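PDB 4GL3: putative glucoamylase from Bacteroides uniformis, which probably hydrolyses glucosidic bonds in alpha-glucans or related saccharides, as a glycoside hydrolase. Local coordinates for residues Val22-Phe27 with Arg70-Arg75; Asp123-Ala128 with Met174-Ser179; His278-Arg283 with Pro334-Tyr339. All blocks are in the same frame, centred on the assembly; numbering follows the deposited sequence.

Interaction 1. Residues Val22-Phe27 with Arg70-Arg75; sequences VQKQTF and RGFVTR
F72, from the loop that follows helix 54-69, lies against the K24 turn of helix 15-27 and illustrates how one aromatic side chain can join a loop to a helix. Its CB sits beside the F27 ring, 3.9 Å from F27 CE2. From there CG is anti to the carbonyl carbon (chi1 -55°), which sends the ring toward the helix. Along one flank, F72 CD2 rests over a face of the F27 ring, 3.9 Å from F27 CG; the two planes meet obliquely at 49°. On the other flank, F72 CD1 and CE1 run beside the aliphatic start of K24, with CE1 3.6 Å from K24 CB. At the far end F72 CZ reaches the helix backbone, 3.5 Å from K24 N. K24 CA itself stands over the ring, 3.9 Å from the F72 centroid, as a CH-pi contact, while R70 CB lies over the opposite face. Farther along the loop, V73 CG1 meets the edge of the F27 ring at CE2. The polar ends of Q23 and R70 turn to helix 378-393: E389 forms a salt bridge with R70 and accepts a hydrogen bond from Q23 NE2, and R392 bonds to Q23 OE1. A Schellman motif at G71, with positive phi, ends helix 54-69, and T74 is the N-cap of helix 75-90. The two helices are thus joined by a tight loop that docks F72 on helix 15-27, consistent with the (alpha/alpha)6 helical-hairpin fold expected of this clan.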
loop_
_atom_site.group_PDB
_atom_site.type_symbol
_atom_site.label_atom_id
_atom_site.label_comp_id
_atom_site.label_asym_id
_atom_site.label_seq_id
_atom_site.Cartn_x
_atom_site.Cartn_y
_atom_site.Cartn_z
ATOM N N VAL A 22 -9.233 7.890 -14.182
ATOM C CA VAL A 22 -9.159 6.842 -13.162
ATOM C C VAL A 22 -8.681 7.445 -11.819
ATOM O O VAL A 22 -9.264 7.203 -10.750
ATOM C CB VAL A 22 -8.289 5.660 -13.643
ATOM C CG1 VAL A 22 -7.955 4.681 -12.498
ATOM C CG2 VAL A 22 -9.005 4.969 -14.799
ATOM N N GLN A 23 -7.662 8.294 -11.883
ATOM C CA GLN A 23 -7.156 8.941 -10.680
ATOM C C GLN A 23 -8.199 9.864 -10.045
ATOM O O GLN A 23 -8.381 9.873 -8.826
ATOM C CB GLN A 23 -5.898 9.745 -11.022
ATOM C CG GLN A 23 -4.682 8.917 -11.383
ATOM C CD GLN A 23 -3.468 9.816 -11.582
ATOM O OE1 GLN A 23 -3.418 10.556 -12.572
ATOM N NE2 GLN A 23 -2.506 9.793 -10.623
ATOM N N LYS A 24 -8.873 10.654 -10.867
ATOM C CA LYS A 24 -9.858 11.616 -10.382
ATOM C C LYS A 24 -11.078 10.938 -9.762
ATOM O O LYS A 24 -11.549 11.371 -8.731
ATOM C CB LYS A 24 -10.317 12.498 -11.526
ATOM C CG LYS A 24 -11.210 13.713 -11.172
ATOM C CD LYS A 24 -11.504 14.457 -12.501
ATOM C CE LYS A 24 -12.372 15.688 -12.356
ATOM N NZ LYS A 24 -11.706 16.703 -11.514
ATOM N N GLN A 25 -11.610 9.909 -10.414
ATOM C CA GLN A 25 -12.785 9.223 -9.897
ATOM C C GLN A 25 -12.446 8.475 -8.598
ATOM O O GLN A 25 -13.225 8.513 -7.637
ATOM C CB GLN A 25 -13.372 8.248 -10.928
ATOM C CG GLN A 25 -14.816 7.822 -10.620
ATOM C CD GLN A 25 -15.834 8.696 -11.314
ATOM O OE1 GLN A 25 -15.546 9.846 -11.666
ATOM N NE2 GLN A 25 -17.011 8.159 -11.538
ATOM N N THR A 26 -11.284 7.828 -8.562
ATOM C CA THR A 26 -10.863 7.055 -7.401
ATOM C C THR A 26 -10.558 7.998 -6.225
ATOM O O THR A 26 -10.759 7.654 -5.065
ATOM C CB THR A 26 -9.684 6.103 -7.771
ATOM O OG1 THR A 26 -10.003 5.398 -8.998
ATOM C CG2 THR A 26 -9.391 5.077 -6.658
ATOM N N PHE A 27 -10.068 9.187 -6.535
ATOM C CA PHE A 27 -9.721 10.188 -5.531
ATOM C C PHE A 27 -10.935 10.530 -4.642
ATOM O O PHE A 27 -10.783 10.867 -3.461
ATOM C CB PHE A 27 -9.131 11.426 -6.218
ATOM C CG PHE A 27 -8.783 12.554 -5.293
ATOM C CD1 PHE A 27 -7.645 12.503 -4.520
ATOM C CD2 PHE A 27 -9.579 13.672 -5.225
ATOM C CE1 PHE A 27 -7.310 13.553 -3.680
ATOM C CE2 PHE A 27 -9.269 14.728 -4.380
ATOM C CZ PHE A 27 -8.118 14.671 -3.607
ATOM N N ARG A 70 -2.388 17.133 -9.304
ATOM C CA ARG A 70 -3.255 16.960 -10.472
ATOM C C ARG A 70 -4.352 18.014 -10.570
ATOM O O ARG A 70 -5.099 18.037 -11.547
ATOM C CB ARG A 70 -3.888 15.568 -10.498
ATOM C CG ARG A 70 -2.917 14.460 -10.902
ATOM C CD ARG A 70 -2.646 14.465 -12.395
ATOM N NE ARG A 70 -1.332 13.840 -12.641
ATOM C CZ ARG A 70 -0.682 13.866 -13.799
ATOM N NH1 ARG A 70 -1.232 14.443 -14.861
ATOM N NH2 ARG A 70 0.520 13.322 -13.895
ATOM N N GLY A 71 -4.430 18.913 -9.592
ATOM C CA GLY A 71 -5.428 19.957 -9.617
ATOM C C GLY A 71 -6.835 19.482 -9.257
ATOM O O GLY A 71 -7.800 20.196 -9.496
ATOM N N PHE A 72 -6.970 18.312 -8.650
ATOM C CA PHE A 72 -8.276 17.862 -8.159
ATOM C C PHE A 72 -8.742 18.699 -6.971
ATOM O O PHE A 72 -9.938 18.877 -6.800
ATOM C CB PHE A 72 -8.280 16.379 -7.744
ATOM C CG PHE A 72 -7.816 15.409 -8.814
ATOM C CD1 PHE A 72 -7.957 15.693 -10.160
ATOM C CD2 PHE A 72 -7.249 14.206 -8.441
ATOM C CE1 PHE A 72 -7.522 14.795 -11.113
ATOM C CE2 PHE A 72 -6.811 13.317 -9.374
ATOM C CZ PHE A 72 -6.953 13.602 -10.720
ATOM N N VAL A 73 -7.804 19.170 -6.142
ATOM C CA VAL A 73 -8.081 20.147 -5.068
ATOM C C VAL A 73 -6.968 21.210 -5.085
ATOM O O VAL A 73 -5.906 20.987 -5.694
ATOM C CB VAL A 73 -8.158 19.486 -3.639
ATOM C CG1 VAL A 73 -9.349 18.544 -3.522
ATOM C CG2 VAL A 73 -6.853 18.768 -3.273
ATOM N N THR A 74 -7.187 22.347 -4.430
ATOM C CA THR A 74 -6.121 23.332 -4.310
ATOM C C THR A 74 -5.130 22.922 -3.200
ATOM O O THR A 74 -5.400 22.054 -2.328
ATOM C CB THR A 74 -6.622 24.756 -4.017
ATOM O OG1 THR A 74 -7.104 24.801 -2.668
ATOM C CG2 THR A 74 -7.691 25.270 -5.047
ATOM N N ARG A 75 -3.950 23.517 -3.250
ATOM C CA ARG A 75 -2.957 23.254 -2.248
ATOM C C ARG A 75 -3.435 23.672 -0.853
ATOM O O ARG A 75 -3.107 23.033 0.115
ATOM C CB ARG A 75 -1.660 23.993 -2.535
ATOM C CG ARG A 75 -0.513 23.344 -1.764
ATOM C CD ARG A 75 0.583 24.327 -1.540
ATOM N NE ARG A 75 1.653 23.809 -0.695
ATOM C CZ ARG A 75 2.692 23.095 -1.107
ATOM N NH1 ARG A 75 2.833 22.687 -2.359
ATOM N NH2 ARG A 75 3.596 22.774 -0.223
#

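Interaction 2. Residues Asp123-Ala128 with Met174-Ser179; sequences DIVESA and MYWHWS
The backbone bond from I124 N to W176 O, 2.9 Å long and nearly linear at 171°, ties the first turn of helix 124-140 to the chain entering strand 177-178. Beside it, D123 pairs with H177 as an antiparallel non-hydrogen-bonded bridge. D123 is also the helix N-cap: its OD1 accepts from E126 N at 2.9 Å, from above the carboxylate plane, and weakly from V125 N. W176 NE1 adds a weak bond to D123 OD2 at 3.2 Å, the carboxylate carbon lying at the indole edge. The W176 side chain leaves the backbone with CG opposite N (chi1 -165°), and the indole thereby returns to the helix, where V125 CG2 sits over its five-membered ring, 3.5 Å from the centroid. Replacing W176 by an alanine would probably leave V125 CG2 without its aromatic cover and D123 OD2 without the indole N-H. Farther out, I124 CD1 meets the selenomethionine methyl, M174 CE, at 4.0 Å, and V199 of helix 197-205 touches both side chains. Chemically, one buried carboxylate takes a straight cap bond from E126 N on OD1 and a weak one from the indole on OD2, which fixes its orientation and joins helix start to strand.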
loop_
_atom_site.group_PDB
_atom_site.type_symbol
_atom_site.label_atom_id
_atom_site.label_comp_id
_atom_site.label_asym_id
_atom_site.label_seq_id
_atom_site.Cartn_x
_atom_site.Cartn_y
_atom_site.Cartn_z
ATOM N N ASP A 123 -0.848 -2.254 15.506
ATOM C CA ASP A 123 -0.536 -2.986 14.260
ATOM C C ASP A 123 0.553 -2.203 13.560
ATOM O O ASP A 123 0.323 -1.055 13.044
ATOM C CB ASP A 123 -1.779 -3.123 13.384
ATOM C CG ASP A 123 -1.519 -3.883 12.101
ATOM O OD1 ASP A 123 -0.414 -3.701 11.503
ATOM O OD2 ASP A 123 -2.375 -4.712 11.743
ATOM N N ILE A 124 1.782 -2.718 13.594
ATOM C CA ILE A 124 2.872 -1.901 13.097
ATOM C C ILE A 124 3.020 -1.907 11.586
ATOM O O ILE A 124 3.739 -1.034 11.040
ATOM C CB ILE A 124 4.250 -2.170 13.760
ATOM C CG1 ILE A 124 4.863 -3.498 13.321
ATOM C CG2 ILE A 124 4.114 -2.103 15.287
ATOM C CD1 ILE A 124 6.327 -3.589 13.809
ATOM N N VAL A 125 2.393 -2.875 10.908
ATOM C CA VAL A 125 2.426 -2.895 9.437
ATOM C C VAL A 125 1.497 -1.775 8.956
ATOM O O VAL A 125 1.888 -0.930 8.161
ATOM C CB VAL A 125 2.022 -4.266 8.847
ATOM C CG1 VAL A 125 1.884 -4.141 7.314
ATOM C CG2 VAL A 125 3.047 -5.359 9.266
ATOM N N GLU A 126 0.292 -1.715 9.511
ATOM C CA GLU A 126 -0.641 -0.635 9.158
ATOM C C GLU A 126 -0.014 0.712 9.538
ATOM O O GLU A 126 -0.082 1.712 8.799
ATOM C CB GLU A 126 -1.973 -0.820 9.876
ATOM C CG GLU A 126 -2.668 -2.123 9.529
ATOM C CD GLU A 126 -3.291 -2.125 8.150
ATOM O OE1 GLU A 126 -3.800 -1.040 7.752
ATOM O OE2 GLU A 126 -3.292 -3.203 7.511
ATOM N N SER A 127 0.652 0.752 10.675
ATOM C CA SER A 127 1.225 2.045 11.104
ATOM C C SER A 127 2.380 2.456 10.185
ATOM O O SER A 127 2.576 3.636 9.925
ATOM C CB SER A 127 1.733 1.967 12.555
ATOM O OG SER A 127 0.648 1.886 13.460
ATOM N N ALA A 128 3.149 1.464 9.699
ATOM C CA ALA A 128 4.264 1.705 8.770
ATOM C C ALA A 128 3.729 2.295 7.442
ATOM O O ALA A 128 4.346 3.183 6.878
ATOM C CB ALA A 128 5.068 0.421 8.512
HETATM N N MSE A 174 11.111 -8.627 13.806
HETATM C CA MSE A 174 10.049 -7.691 14.254
HETATM C C MSE A 174 8.719 -8.417 14.268
HETATM O O MSE A 174 8.515 -9.335 13.473
HETATM C CB MSE A 174 9.956 -6.433 13.358
HETATM C CG MSE A 174 11.220 -5.594 13.374
HETATM SE SE MSE A 174 11.158 -4.155 12.067
HETATM C CE MSE A 174 10.216 -2.857 13.184
ATOM N N TYR A 175 7.875 -8.051 15.248
ATOM C CA TYR A 175 6.569 -8.612 15.457
ATOM C C TYR A 175 5.522 -7.611 14.976
ATOM O O TYR A 175 5.685 -6.398 15.136
ATOM C CB TYR A 175 6.360 -8.983 16.962
ATOM C CG TYR A 175 7.151 -10.209 17.332
ATOM C CD1 TYR A 175 8.518 -10.106 17.676
ATOM C CD2 TYR A 175 6.568 -11.480 17.294
ATOM C CE1 TYR A 175 9.267 -11.226 17.979
ATOM C CE2 TYR A 175 7.312 -12.620 17.566
ATOM C CZ TYR A 175 8.659 -12.503 17.919
ATOM O OH TYR A 175 9.404 -13.624 18.177
ATOM N N TRP A 176 4.444 -8.167 14.429
ATOM C CA TRP A 176 3.379 -7.439 13.735
ATOM C C TRP A 176 2.497 -6.632 14.727
ATOM O O TRP A 176 2.117 -5.523 14.401
ATOM C CB TRP A 176 2.532 -8.416 12.910
ATOM C CG TRP A 176 1.611 -7.861 11.847
ATOM C CD1 TRP A 176 0.620 -6.894 11.983
ATOM C CD2 TRP A 176 1.565 -8.276 10.492
ATOM N NE1 TRP A 176 -0.010 -6.696 10.793
ATOM C CE2 TRP A 176 0.551 -7.518 9.853
ATOM C CE3 TRP A 176 2.266 -9.217 9.764
ATOM C CZ2 TRP A 176 0.259 -7.648 8.491
ATOM C CZ3 TRP A 176 1.962 -9.375 8.393
ATOM C CH2 TRP A 176 0.968 -8.589 7.782
ATOM N N HIS A 177 2.216 -7.189 15.909
ATOM C CA HIS A 177 1.232 -6.659 16.828
ATOM C C HIS A 177 1.807 -6.574 18.255
ATOM O O HIS A 177 2.792 -7.256 18.630
ATOM C CB HIS A 177 -0.013 -7.536 16.920
ATOM C CG HIS A 177 -0.508 -8.083 15.618
ATOM N ND1 HIS A 177 -0.033 -9.266 15.085
ATOM C CD2 HIS A 177 -1.522 -7.670 14.804
ATOM C CE1 HIS A 177 -0.712 -9.530 13.974
ATOM N NE2 HIS A 177 -1.611 -8.568 13.775
ATOM N N TRP A 178 1.159 -5.717 19.040
ATOM C CA TRP A 178 1.257 -5.728 20.511
ATOM C C TRP A 178 -0.019 -5.156 21.101
ATOM O O TRP A 178 -0.615 -4.209 20.547
ATOM C CB TRP A 178 2.440 -4.915 21.037
ATOM C CG TRP A 178 2.503 -4.926 22.513
ATOM C CD1 TRP A 178 3.088 -5.892 23.288
ATOM C CD2 TRP A 178 1.949 -3.955 23.436
ATOM N NE1 TRP A 178 2.925 -5.593 24.600
ATOM C CE2 TRP A 178 2.253 -4.401 24.727
ATOM C CE3 TRP A 178 1.251 -2.768 23.284
ATOM C CZ2 TRP A 178 1.847 -3.695 25.909
ATOM C CZ3 TRP A 178 0.837 -2.054 24.447
ATOM C CH2 TRP A 178 1.131 -2.559 25.747
ATOM N N SER A 179 -0.441 -5.749 22.217
ATOM C CA SER A 179 -1.688 -5.394 22.867
ATOM C C SER A 179 -1.545 -5.177 24.371
ATOM O O SER A 179 -0.845 -5.917 25.036
ATOM C CB SER A 179 -2.715 -6.513 22.648
ATOM O OG SER A 179 -3.847 -6.316 23.488
#

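Interaction 3. Residues His278-Arg283 with Pro334-Tyr339; sequences HTLINR and PYAPEY
R283 lays its guanidinium flat on the ring of Y339, a worked example of a cation-pi stack between two helices. The planes are only 5° apart, and R283 CZ stands over the middle of the ring, 3.5 Å from its centroid. The three nitrogens spread across the face: NE is 3.5 Å from Y339 CG, while NH1 lies over Y339 CE2 and NH2 over Y339 CE1. The R283 chain is extended from CG to NE and then turns sharply at chi4 (-89°), which brings the flat group parallel to the ring while its methylenes cross from helix 271-288. L280 approaches the same tyrosine from another direction, its CD2 lying in the ring plane at the edge, 3.7 Å from Y339 CD2. The same methyl also touches A336 CB. One turn back from R283, T279 CG2 reaches A336 CB at 4.0 Å, and T279 OG1 lies obliquely beside the Y335 ring, 3.6 Å from Y335 CD2.

Beyond this shell, A336 is the N-cap of helix 337-349, and Y339 follows in its first turn, so the stacked ring is carried by a helix start. T279 OG1 is hydrogen-bonded to M275 O within its own helix, Y335 OH is held by T252 O, and W301 both touches the R283 side chain and bonds to Y339 O. The chemistry is therefore divided along the helix: methyl groups of T279 and L280 meet A336 CB, whereas at Y339 a cation lies on an aromatic face, an attraction that relies on the pi electrons and on close, flat contact.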
loop_
_atom_site.group_PDB
_atom_site.type_symbol
_atom_site.label_atom_id
_atom_site.label_comp_id
_atom_site.label_asym_id
_atom_site.label_seq_id
_atom_site.Cartn_x
_atom_site.Cartn_y
_atom_site.Cartn_z
ATOM N N HIS A 278 7.549 -10.370 -10.736
ATOM C CA HIS A 278 6.297 -10.746 -10.093
ATOM C C HIS A 278 5.079 -10.326 -10.925
ATOM O O HIS A 278 4.145 -11.111 -11.124
ATOM C CB HIS A 278 6.234 -10.141 -8.715
ATOM C CG HIS A 278 5.122 -10.665 -7.859
ATOM N ND1 HIS A 278 4.970 -10.275 -6.545
ATOM C CD2 HIS A 278 4.113 -11.539 -8.114
ATOM C CE1 HIS A 278 3.912 -10.878 -6.032
ATOM N NE2 HIS A 278 3.374 -11.650 -6.959
ATOM N N THR A 279 5.093 -9.091 -11.408
ATOM C CA THR A 279 4.007 -8.614 -12.278
ATOM C C THR A 279 3.829 -9.468 -13.528
ATOM O O THR A 279 2.708 -9.825 -13.899
ATOM C CB THR A 279 4.242 -7.137 -12.635
ATOM O OG1 THR A 279 4.305 -6.367 -11.425
ATOM C CG2 THR A 279 3.168 -6.583 -13.613
ATOM N N LEU A 280 4.925 -9.825 -14.178
ATOM C CA LEU A 280 4.824 -10.527 -15.487
ATOM C C LEU A 280 4.461 -11.986 -15.286
ATOM O O LEU A 280 3.742 -12.564 -16.065
ATOM C CB LEU A 280 6.122 -10.384 -16.291
ATOM C CG LEU A 280 6.372 -8.964 -16.827
ATOM C CD1 LEU A 280 7.549 -8.927 -17.791
ATOM C CD2 LEU A 280 5.123 -8.441 -17.528
ATOM N N ILE A 281 4.937 -12.578 -14.201
ATOM C CA ILE A 281 4.528 -13.931 -13.825
ATOM C C ILE A 281 3.015 -14.022 -13.495
ATOM O O ILE A 281 2.340 -14.944 -13.943
ATOM C CB ILE A 281 5.404 -14.446 -12.671
ATOM C CG1 ILE A 281 6.830 -14.726 -13.195
ATOM C CG2 ILE A 281 4.779 -15.680 -12.014
ATOM C CD1 ILE A 281 7.877 -14.808 -12.061
ATOM N N ASN A 282 2.501 -13.069 -12.721
ATOM C CA ASN A 282 1.065 -12.998 -12.381
ATOM C C ASN A 282 0.226 -12.893 -13.667
ATOM O O ASN A 282 -0.738 -13.652 -13.902
ATOM C CB ASN A 282 0.875 -11.809 -11.415
ATOM C CG ASN A 282 -0.458 -11.809 -10.710
ATOM O OD1 ASN A 282 -1.471 -11.408 -11.301
ATOM N ND2 ASN A 282 -0.469 -12.212 -9.413
ATOM N N ARG A 283 0.664 -12.009 -14.561
ATOM C CA ARG A 283 0.051 -11.903 -15.872
ATOM C C ARG A 283 0.158 -13.184 -16.685
ATOM O O ARG A 283 -0.821 -13.602 -17.303
ATOM C CB ARG A 283 0.645 -10.729 -16.658
ATOM C CG ARG A 283 0.114 -10.613 -18.069
ATOM C CD ARG A 283 0.758 -9.444 -18.806
ATOM N NE ARG A 283 0.338 -9.330 -20.202
ATOM C CZ ARG A 283 0.946 -9.940 -21.216
ATOM N NH1 ARG A 283 1.988 -10.723 -20.996
ATOM N NH2 ARG A 283 0.527 -9.768 -22.452
ATOM N N PRO A 334 3.770 1.026 -13.143
ATOM C CA PRO A 334 5.148 1.401 -13.453
ATOM C C PRO A 334 6.013 0.218 -13.806
ATOM O O PRO A 334 7.071 0.392 -14.331
ATOM C CB PRO A 334 5.660 2.041 -12.186
ATOM C CG PRO A 334 4.719 1.620 -11.099
ATOM C CD PRO A 334 3.430 1.223 -11.725
ATOM N N TYR A 335 5.558 -0.983 -13.518
ATOM C CA TYR A 335 6.380 -2.162 -13.753
ATOM C C TYR A 335 6.145 -2.784 -15.122
ATOM O O TYR A 335 7.060 -3.372 -15.660
ATOM C CB TYR A 335 6.136 -3.198 -12.675
ATOM C CG TYR A 335 6.186 -2.675 -11.273
ATOM C CD1 TYR A 335 7.196 -1.819 -10.868
ATOM C CD2 TYR A 335 5.247 -3.087 -10.314
ATOM C CE1 TYR A 335 7.272 -1.361 -9.561
ATOM C CE2 TYR A 335 5.327 -2.630 -8.996
ATOM C CZ TYR A 335 6.343 -1.772 -8.633
ATOM O OH TYR A 335 6.467 -1.357 -7.335
ATOM N N ALA A 336 4.941 -2.663 -15.679
ATOM C CA ALA A 336 4.640 -3.198 -17.010
ATOM C C ALA A 336 3.588 -2.299 -17.639
ATOM O O ALA A 336 2.412 -2.689 -17.768
ATOM C CB ALA A 336 4.150 -4.635 -16.913
ATOM N N PRO A 337 3.993 -1.075 -18.027
ATOM C CA PRO A 337 2.957 -0.062 -18.331
ATOM C C PRO A 337 2.001 -0.403 -19.478
ATOM O O PRO A 337 0.783 -0.173 -19.373
ATOM C CB PRO A 337 3.755 1.232 -18.587
ATOM C CG PRO A 337 5.194 0.848 -18.665
ATOM C CD PRO A 337 5.361 -0.520 -18.050
ATOM N N GLU A 338 2.522 -0.972 -20.553
ATOM C CA GLU A 338 1.683 -1.299 -21.711
ATOM C C GLU A 338 0.641 -2.354 -21.345
ATOM O O GLU A 338 -0.527 -2.276 -21.775
ATOM C CB GLU A 338 2.535 -1.800 -22.892
ATOM C CG GLU A 338 3.535 -0.778 -23.435
ATOM C CD GLU A 338 4.880 -0.669 -22.668
ATOM O OE1 GLU A 338 5.142 -1.363 -21.627
ATOM O OE2 GLU A 338 5.703 0.157 -23.124
ATOM N N TYR A 339 1.053 -3.339 -20.544
ATOM C CA TYR A 339 0.143 -4.399 -20.169
ATOM C C TYR A 339 -0.893 -3.900 -19.166
ATOM O O TYR A 339 -2.053 -4.304 -19.233
ATOM C CB TYR A 339 0.921 -5.606 -19.643
ATOM C CG TYR A 339 1.872 -6.253 -20.661
ATOM C CD1 TYR A 339 1.633 -6.193 -22.036
ATOM C CD2 TYR A 339 2.961 -6.988 -20.221
ATOM C CE1 TYR A 339 2.504 -6.812 -22.933
ATOM C CE2 TYR A 339 3.820 -7.613 -21.096
ATOM C CZ TYR A 339 3.589 -7.523 -22.437
ATOM O OH TYR A 339 4.457 -8.160 -23.244
#

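Overall arrangement
The three contacts follow one another along the chain, each closing before the next opens, and none touches another. Interactions 1 and 2 lie on opposite sides of the chain's centre, their centres 31 Å apart, as do interactions 2 and 3, at 30 Å between centres. Interactions 1 and 3 are closer, 25 Å between centres and about 10 Å between nearest atoms, and helix 378-393 serves both: it receives Q23 and R70 in the first and P334 and Y335 in the third. Interaction 2 lies beside two bound small molecules, a glycerol bonded to H177 NE2 and a Tris bonded to E126 OE2; a glycerol also bonds to F72 O in interaction 1. All probably come from the crystallisation liquor and do not identify an active site.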